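Local atomic coordinates of uncharacterized protein (Staphylococcus aureus subsp. aureus Mu50, PDB entry 4QXZ), a protein that is of unknown function but folds into a beta-barrel core resembling type VI secretion system proteins, joined to a pair of helices. Residues W58-Y69 against N107-C118. Residues are numbered along the deposited sequence; the frame is centred on the assembly and turned at random.
Sequences WLLEIVISNEHY and NFKTTMSIVFEC
Met-112 and Ile-64 face each other as a hydrogen-bonded pair in the antiparallel ladder that joins strand 57-65 to strand 111-121 within the beta-barrel core. Eight backbone bonds tie Trp-58, Leu-60, Ile-62 and Ile-64 to Cys-118, Phe-116, Ile-114 and Met-112, and the N-to-C directions of the two short segments differ by 151°, an antiparallel pairing with the twist of a curled sheet. These paired residues are apolar or weakly polar (Trp, Cys), as suits a face that also meets Phe-29 of strand 23-32 and Leu-43, whereas Leu-59, Glu-61, Val-63, Ser-113, Val-115 and Glu-117 occupy the other, more polar face.

Met-112 can be followed atom by atom. Its CB lies near the carbonyl oxygen of Ile-64, and CG, set between the backbone N and the carbonyl carbon (chi1 59°), runs alongside Ile-64 with 3.7 Å to its CG1. SD then passes beside the start of helix 69-77, 3.5 Å from Tyr-69 CA. A bend at chi3 (-72°) brings CE obliquely to the tyrosine ring, 3.8 Å from Tyr-69 CD1. A long, flexible thioether suits this place because it bridges from the sheet to the helix.

Ile-64 also reaches diagonally past its partner: its CD1 meets CD1 of Ile-114 at 3.7 Å, a methyl contact a beta-branched chain makes easily. Leu-60 lies alongside Phe-116, its CD2 3.7 Å from CD1 of the ring; the flat aromatic spans two neighbours on the opposite strand, for Ile-62 comes to its edge, near the ring plane.

Beyond the ladder, Asn-66 N donates to Thr-110 O from above the carbonyl plane. Just before it, Ser-65, whose short hydroxyl suits an ST turn, opens the turn: Ser-65 OG accepts a hydrogen bond from the backbone N-H of Glu-67, OG to N 3.0 Å.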
loop_
_atom_site.group_PDB
_atom_site.type_symbol
_atom_site.label_atom_id
_atom_site.label_comp_id
_atom_site.label_asym_id
_atom_site.label_seq_id
_atom_site.Cartn_x
_atom_site.Cartn_y
_atom_site.Cartn_z
ATOM N N TRP A 58 0.755 3.723 13.652
ATOM C CA TRP A 58 0.662 3.684 12.200
ATOM C C TRP A 58 0.952 5.065 11.640
ATOM O O TRP A 58 0.765 6.069 12.328
ATOM C CB TRP A 58 -0.733 3.265 11.747
ATOM C CG TRP A 58 -1.220 1.976 12.257
ATOM C CD1 TRP A 58 -1.445 1.640 13.545
ATOM C CD2 TRP A 58 -1.602 0.840 11.469
ATOM N NE1 TRP A 58 -1.923 0.350 13.624
ATOM C CE2 TRP A 58 -2.027 -0.165 12.362
ATOM C CE3 TRP A 58 -1.611 0.568 10.090
ATOM C CZ2 TRP A 58 -2.470 -1.422 11.928
ATOM C CZ3 TRP A 58 -2.058 -0.679 9.651
ATOM C CH2 TRP A 58 -2.483 -1.659 10.572
ATOM N N LEU A 59 1.396 5.108 10.386
ATOM C CA LEU A 59 1.730 6.366 9.729
ATOM C C LEU A 59 0.895 6.471 8.481
ATOM O O LEU A 59 0.929 5.567 7.652
ATOM C CB LEU A 59 3.212 6.395 9.369
ATOM C CG LEU A 59 3.899 7.764 9.336
ATOM C CD1 LEU A 59 3.740 8.518 10.655
ATOM C CD2 LEU A 59 5.376 7.574 9.012
ATOM N N LEU A 60 0.120 7.548 8.372
ATOM C CA LEU A 60 -0.745 7.768 7.212
ATOM C C LEU A 60 -0.185 8.945 6.455
ATOM O O LEU A 60 0.051 10.001 7.047
ATOM C CB LEU A 60 -2.191 8.056 7.635
ATOM C CG LEU A 60 -3.184 8.572 6.557
ATOM C CD1 LEU A 60 -3.482 7.484 5.545
ATOM C CD2 LEU A 60 -4.488 9.107 7.150
ATOM N N GLU A 61 0.057 8.750 5.160
ATOM C CA GLU A 61 0.460 9.842 4.269
ATOM C C GLU A 61 -0.564 9.965 3.159
ATOM O O GLU A 61 -0.856 8.979 2.474
ATOM C CB GLU A 61 1.847 9.603 3.677
ATOM C CG GLU A 61 2.437 10.850 3.004
ATOM C CD GLU A 61 3.898 10.701 2.558
ATOM O OE1 GLU A 61 4.700 10.098 3.295
ATOM O OE2 GLU A 61 4.254 11.210 1.464
ATOM N N ILE A 62 -1.124 11.163 3.001
ATOM C CA ILE A 62 -2.099 11.416 1.947
ATOM C C ILE A 62 -1.734 12.660 1.174
ATOM O O ILE A 62 -1.043 13.542 1.687
ATOM C CB ILE A 62 -3.533 11.611 2.499
ATOM C CG1 ILE A 62 -3.582 12.751 3.525
ATOM C CG2 ILE A 62 -4.040 10.331 3.124
ATOM C CD1 ILE A 62 -4.966 13.058 4.032
ATOM N N VAL A 63 -2.228 12.732 -0.054
ATOM C CA VAL A 63 -2.115 13.941 -0.858
ATOM C C VAL A 63 -3.512 14.445 -1.180
ATOM O O VAL A 63 -4.334 13.699 -1.695
ATOM C CB VAL A 63 -1.342 13.682 -2.160
ATOM C CG1 VAL A 63 -1.234 14.964 -2.992
ATOM C CG2 VAL A 63 0.046 13.123 -1.834
ATOM N N ILE A 64 -3.778 15.703 -0.849
ATOM C CA ILE A 64 -5.073 16.310 -1.114
ATOM C C ILE A 64 -4.892 17.729 -1.633
ATOM O O ILE A 64 -3.783 18.247 -1.668
ATOM C CB ILE A 64 -5.961 16.336 0.145
ATOM C CG1 ILE A 64 -5.260 17.053 1.304
ATOM C CG2 ILE A 64 -6.357 14.917 0.539
ATOM C CD1 ILE A 64 -6.174 17.348 2.488
ATOM N N SER A 65 -5.997 18.338 -2.033
ATOM C CA SER A 65 -6.010 19.713 -2.504
ATOM C C SER A 65 -5.535 20.702 -1.440
ATOM O O SER A 65 -5.873 20.556 -0.282
ATOM C CB SER A 65 -7.430 20.080 -2.941
ATOM O OG SER A 65 -7.576 21.477 -3.020
ATOM N N ASN A 66 -4.880 21.757 -1.894
ATOM C CA ASN A 66 -4.384 22.889 -1.101
ATOM C C ASN A 66 -5.476 23.612 -0.400
ATOM O O ASN A 66 -5.257 24.302 0.556
ATOM C CB ASN A 66 -3.804 23.967 -1.994
ATOM C CG ASN A 66 -3.043 24.990 -1.251
ATOM O OD1 ASN A 66 -2.456 24.705 -0.242
ATOM N ND2 ASN A 66 -3.027 26.184 -1.757
ATOM N N GLU A 67 -6.647 23.518 -0.969
ATOM C CA GLU A 67 -7.842 24.146 -0.441
ATOM C C GLU A 67 -7.939 24.032 1.088
ATOM O O GLU A 67 -8.389 24.956 1.755
ATOM C CB GLU A 67 -9.061 23.509 -1.110
ATOM C CG GLU A 67 -10.405 24.081 -0.692
ATOM C CD GLU A 67 -11.502 23.743 -1.677
ATOM O OE1 GLU A 67 -12.627 23.462 -1.217
ATOM O OE2 GLU A 67 -11.237 23.760 -2.905
ATOM N N HIS A 68 -7.468 22.909 1.626
ATOM C CA HIS A 68 -7.638 22.577 3.040
ATOM C C HIS A 68 -6.357 22.850 3.865
ATOM O O HIS A 68 -6.170 22.327 4.971
ATOM C CB HIS A 68 -8.107 21.105 3.152
ATOM C CG HIS A 68 -9.172 20.724 2.160
ATOM N ND1 HIS A 68 -8.889 20.064 0.982
ATOM C CD2 HIS A 68 -10.514 20.920 2.162
ATOM C CE1 HIS A 68 -10.009 19.856 0.309
ATOM N NE2 HIS A 68 -11.010 20.367 1.001
ATOM N N TYR A 69 -5.477 23.690 3.331
ATOM C CA TYR A 69 -4.225 23.963 4.002
ATOM C C TYR A 69 -4.419 24.589 5.382
ATOM O O TYR A 69 -3.701 24.236 6.309
ATOM C CB TYR A 69 -3.333 24.853 3.145
ATOM C CG TYR A 69 -2.053 25.180 3.854
ATOM C CD1 TYR A 69 -1.002 24.274 3.864
ATOM C CD2 TYR A 69 -1.905 26.369 4.569
ATOM C CE1 TYR A 69 0.181 24.553 4.531
ATOM C CE2 TYR A 69 -0.728 26.657 5.245
ATOM C CZ TYR A 69 0.314 25.744 5.221
ATOM O OH TYR A 69 1.493 25.992 5.888
ATOM N N ASN A 107 3.123 21.878 1.524
ATOM C CA ASN A 107 2.252 22.525 0.567
ATOM C C ASN A 107 2.859 22.612 -0.814
ATOM O O ASN A 107 4.001 22.941 -0.962
ATOM C CB ASN A 107 1.887 23.907 1.033
ATOM C CG ASN A 107 0.795 24.518 0.213
ATOM O OD1 ASN A 107 0.412 23.978 -0.790
ATOM N ND2 ASN A 107 0.312 25.662 0.629
ATOM N N PHE A 108 2.085 22.307 -1.832
ATOM C CA PHE A 108 2.576 22.334 -3.180
ATOM C C PHE A 108 1.770 23.330 -3.988
ATOM O O PHE A 108 1.123 24.168 -3.423
ATOM C CB PHE A 108 2.506 20.958 -3.759
ATOM C CG PHE A 108 3.291 19.971 -2.996
ATOM C CD1 PHE A 108 4.626 20.145 -2.842
ATOM C CD2 PHE A 108 2.700 18.884 -2.423
ATOM C CE1 PHE A 108 5.378 19.241 -2.140
ATOM C CE2 PHE A 108 3.438 17.977 -1.715
ATOM C CZ PHE A 108 4.782 18.160 -1.568
ATOM N N LYS A 109 1.864 23.298 -5.298
ATOM C CA LYS A 109 1.094 24.254 -6.094
ATOM C C LYS A 109 -0.415 24.133 -5.985
ATOM O O LYS A 109 -1.058 25.085 -5.637
ATOM C CB LYS A 109 1.498 24.090 -7.588
ATOM C CG LYS A 109 2.925 24.477 -8.013
ATOM C CD LYS A 109 3.235 24.259 -9.491
ATOM C CE LYS A 109 4.669 24.695 -9.820
ATOM N NZ LYS A 109 5.037 24.481 -11.256
ATOM N N THR A 110 -0.972 22.952 -6.182
ATOM C CA THR A 110 -2.405 22.758 -5.992
ATOM C C THR A 110 -2.763 21.739 -4.938
ATOM O O THR A 110 -3.913 21.517 -4.677
ATOM C CB THR A 110 -3.097 22.299 -7.282
ATOM O OG1 THR A 110 -2.520 21.083 -7.716
ATOM C CG2 THR A 110 -2.937 23.300 -8.358
ATOM N N THR A 111 -1.769 21.113 -4.351
ATOM C CA THR A 111 -1.983 19.984 -3.506
ATOM C C THR A 111 -1.152 20.137 -2.292
ATOM O O THR A 111 -0.322 20.976 -2.241
ATOM C CB THR A 111 -1.616 18.684 -4.191
ATOM O OG1 THR A 111 -0.272 18.752 -4.630
ATOM C CG2 THR A 111 -2.477 18.480 -5.336
ATOM N N MET A 112 -1.454 19.359 -1.282
ATOM C CA MET A 112 -0.652 19.260 -0.095
ATOM C C MET A 112 -0.459 17.816 0.297
ATOM O O MET A 112 -1.261 16.984 0.010
ATOM C CB MET A 112 -1.259 20.067 1.044
ATOM C CG MET A 112 -2.652 19.688 1.462
ATOM S SD MET A 112 -3.514 20.909 2.368
ATOM C CE MET A 112 -2.680 20.819 3.835
ATOM N N SER A 113 0.646 17.535 0.945
ATOM C CA SER A 113 0.949 16.213 1.474
ATOM C C SER A 113 0.984 16.248 3.013
ATOM O O SER A 113 1.712 17.039 3.621
ATOM C CB SER A 113 2.289 15.733 0.930
ATOM O OG SER A 113 2.872 14.829 1.836
ATOM N N ILE A 114 0.199 15.376 3.636
ATOM C CA ILE A 114 0.059 15.385 5.081
ATOM C C ILE A 114 0.345 14.018 5.649
ATOM O O ILE A 114 -0.271 13.033 5.234
ATOM C CB ILE A 114 -1.364 15.784 5.513
ATOM C CG1 ILE A 114 -1.823 17.031 4.760
ATOM C CG2 ILE A 114 -1.405 16.027 7.012
ATOM C CD1 ILE A 114 -3.298 17.292 4.890
ATOM N N VAL A 115 1.264 13.981 6.613
ATOM C CA VAL A 115 1.582 12.784 7.384
ATOM C C VAL A 115 0.867 12.873 8.733
ATOM O O VAL A 115 0.942 13.906 9.402
ATOM C CB VAL A 115 3.110 12.685 7.592
ATOM C CG1 VAL A 115 3.476 11.549 8.549
ATOM C CG2 VAL A 115 3.817 12.497 6.249
ATOM N N PHE A 116 0.170 11.809 9.128
ATOM C CA PHE A 116 -0.476 11.741 10.456
ATOM C C PHE A 116 0.148 10.666 11.296
ATOM O O PHE A 116 0.510 9.628 10.772
ATOM C CB PHE A 116 -1.959 11.371 10.357
ATOM C CG PHE A 116 -2.756 12.268 9.464
ATOM C CD1 PHE A 116 -2.667 12.150 8.096
ATOM C CD2 PHE A 116 -3.603 13.211 9.999
ATOM C CE1 PHE A 116 -3.401 12.973 7.278
ATOM C CE2 PHE A 116 -4.338 14.041 9.198
ATOM C CZ PHE A 116 -4.239 13.923 7.830
ATOM N N GLU A 117 0.210 10.896 12.607
ATOM C CA GLU A 117 0.575 9.855 13.573
ATOM C C GLU A 117 -0.700 9.188 14.096
ATOM O O GLU A 117 -1.509 9.830 14.746
ATOM C CB GLU A 117 1.361 10.465 14.737
ATOM C CG GLU A 117 1.961 9.437 15.696
ATOM C CD GLU A 117 2.373 10.043 17.043
ATOM O OE1 GLU A 117 3.140 11.041 17.032
ATOM O OE2 GLU A 117 1.937 9.519 18.110
ATOM N N CYS A 118 -0.860 7.898 13.837
ATOM C CA CYS A 118 -2.111 7.223 14.071
ATOM C C CYS A 118 -1.961 6.096 15.068
ATOM O O CYS A 118 -0.918 5.450 15.122
ATOM C CB CYS A 118 -2.640 6.663 12.746
ATOM S SG CYS A 118 -2.985 7.942 11.520
#